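Hemolysin (Enterococcus faecalis, PDB 2R2Z) is the transporter-associated domain of a predicted membrane protein that probably binds flavin adenine dinucleotide; the domain also binds zinc ions. Local coordinates at residues A[47-50]-A[51-55]. Sequence-based numbering, arbitrary orientation. Where two conformers were deposited one is given.
Sequences GYLI and TALGT
With chi1 of -59°, Thr51 swings OG1 to the place beside its own backbone N and back over the preceding turn, where it donates to Gly47 O at 2.7 Å, a bond that holds the hydroxyl against the helix although the residue is exposed. That carbonyl is gripped twice: Thr51 N reaches Gly47 O at 3.0 Å from the opposite face of the carbonyl plane. A turn apart, Leu49 and Leu53 meet at an oblique crossing, Leu53 CG lying beside its backbone N while Leu49 CG is anti to its own (chi1 -178°). Leu49 CD1 meets Leu53 CG at 3.8 Å, and Leu53 CG also rests 3.2 Å from Leu49 O. Residues 47-53 belong to helix 45-53, which lies against the antiparallel sheet of the transporter-associated domain; Leu49 packs on Phe65, Leu72, Leu82 and Leu85, and Tyr48 touches Phe65, Val67 and Leu72. The i to i+4 bonds continue with Ala52 N to Tyr48 O (2.9 Å) and Leu53 N to Leu49 O (2.9 Å). The last, Gly54 N to Ile50 O at 3.0 Å, is less straight, its N-H...O angle 151°. Gly54 then leaves helical geometry with positive phi, turning the chain to Thr55, whose side chain sits about 7 Å from a zinc ion and near that of Glu61, a residue seen to bind zinc.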
ATOM      1  N   GLY A  47       6.462   3.487  -2.447  1.00  9.30           N
ATOM      2  CA  GLY A  47       7.453   2.971  -3.380  1.00  9.54           C
ATOM      3  C   GLY A  47       7.147   1.527  -3.720  1.00  9.10           C
ATOM      4  O   GLY A  47       7.284   1.109  -4.869  1.00  9.21           O
ATOM      5  N   TYR A  48       6.729   0.749  -2.723  1.00  8.73           N
ATOM      6  CA  TYR A  48       6.399  -0.654  -2.931  1.00  8.46           C
ATOM      7  C   TYR A  48       5.298  -0.802  -3.984  1.00  8.57           C
ATOM      8  O   TYR A  48       5.447  -1.543  -4.964  1.00  8.37           O
ATOM      9  CB  TYR A  48       5.968  -1.277  -1.598  1.00  8.43           C
ATOM     10  CG  TYR A  48       5.658  -2.754  -1.705  1.00  8.16           C
ATOM     11  CD1 TYR A  48       6.646  -3.712  -1.451  1.00  8.91           C
ATOM     12  CD2 TYR A  48       4.392  -3.189  -2.088  1.00  7.94           C
ATOM     13  CE1 TYR A  48       6.357  -5.067  -1.579  1.00  8.69           C
ATOM     14  CE2 TYR A  48       4.106  -4.538  -2.233  1.00  8.21           C
ATOM     15  CZ  TYR A  48       5.081  -5.471  -1.971  1.00  8.18           C
ATOM     16  OH  TYR A  48       4.742  -6.793  -2.104  1.00  8.62           O
ATOM     17  N   LEU A  49       4.185  -0.117  -3.781  1.00  8.14           N
ATOM     18  CA  LEU A  49       3.050  -0.319  -4.668  1.00  8.48           C
ATOM     19  C   LEU A  49       3.316   0.229  -6.065  1.00  8.70           C
ATOM     20  O   LEU A  49       2.968  -0.413  -7.049  1.00  8.55           O
ATOM     21  CB  LEU A  49       1.755   0.229  -4.066  1.00  8.75           C
ATOM     22  CG  LEU A  49       0.499   0.010  -4.924  1.00  9.31           C
ATOM     23  CD1 LEU A  49       0.272  -1.477  -5.272  1.00  9.43           C
ATOM     24  CD2 LEU A  49      -0.744   0.554  -4.237  1.00  9.41           C
ATOM     25  N   ILE A  50       3.924   1.408  -6.148  0.50  8.57           N
ATOM     26  CA  ILE A  50       4.266   1.977  -7.446  0.50  9.87           C
ATOM     27  C   ILE A  50       5.157   1.014  -8.238  0.50  9.76           C
ATOM     28  O   ILE A  50       4.890   0.727  -9.407  0.50 10.58           O
ATOM     29  CB  ILE A  50       4.921   3.378  -7.297  0.50  9.96           C
ATOM     30  CG1 ILE A  50       3.885   4.431  -6.852  0.50  9.85           C
ATOM     31  CG2 ILE A  50       5.661   3.793  -8.593  0.50 10.11           C
ATOM     32  CD1 ILE A  50       2.655   4.591  -7.761  0.50 10.56           C
ATOM     33  N   THR A  51       6.186   0.483  -7.580  1.00  9.96           N
ATOM     34  CA  THR A  51       7.114  -0.447  -8.221  1.00 11.27           C
ATOM     35  C   THR A  51       6.367  -1.702  -8.666  1.00 11.01           C
ATOM     36  O   THR A  51       6.544  -2.159  -9.788  1.00 11.87           O
ATOM     37  CB  THR A  51       8.250  -0.836  -7.280  1.00 11.92           C
ATOM     38  OG1 THR A  51       8.960   0.349  -6.892  1.00 13.21           O
ATOM     39  CG2 THR A  51       9.228  -1.801  -7.979  1.00 13.92           C
ATOM     40  N   ALA A  52       5.526  -2.255  -7.795  1.00  9.60           N
ATOM     41  CA  ALA A  52       4.810  -3.487  -8.112  1.00 10.58           C
ATOM     42  C   ALA A  52       3.833  -3.293  -9.269  1.00 10.75           C
ATOM     43  O   ALA A  52       3.696  -4.179 -10.119  1.00 11.42           O
ATOM     44  CB  ALA A  52       4.095  -4.003  -6.896  1.00 10.46           C
ATOM     45  N   LEU A  53       3.147  -2.154  -9.308  1.00 10.39           N
ATOM     46  CA  LEU A  53       2.208  -1.854 -10.399  1.00 11.85           C
ATOM     47  C   LEU A  53       2.934  -1.678 -11.724  1.00 12.94           C
ATOM     48  O   LEU A  53       2.417  -2.058 -12.780  1.00 14.39           O
ATOM     49  CB  LEU A  53       1.404  -0.587 -10.100  1.00 11.59           C
ATOM     50  CG  LEU A  53       0.374  -0.683  -8.978  1.00 11.70           C
ATOM     51  CD1 LEU A  53      -0.134   0.721  -8.682  1.00 12.82           C
ATOM     52  CD2 LEU A  53      -0.768  -1.637  -9.325  1.00 13.09           C
ATOM     53  N   GLY A  54       4.114  -1.075 -11.662  1.00 13.42           N
ATOM     54  CA  GLY A  54       4.942  -0.836 -12.839  1.00 15.03           C
ATOM     55  C   GLY A  54       4.612   0.437 -13.599  1.00 15.45           C
ATOM     56  O   GLY A  54       5.311   0.786 -14.552  1.00 16.67           O
ATOM     57  N   THR A  55       3.548   1.124 -13.180  1.00 15.81           N
ATOM     58  CA  THR A  55       3.087   2.352 -13.834  1.00 16.65           C
ATOM     59  C   THR A  55       2.470   3.234 -12.759  1.00 16.32           C
ATOM     60  O   THR A  55       1.823   2.734 -11.846  1.00 16.93           O
ATOM     61  CB  THR A  55       2.017   2.061 -14.911  1.00 17.26           C
ATOM     62  OG1 THR A  55       2.587   1.272 -15.959  1.00 19.18           O
ATOM     63  CG2 THR A  55       1.490   3.353 -15.538  1.00 18.90           C
TER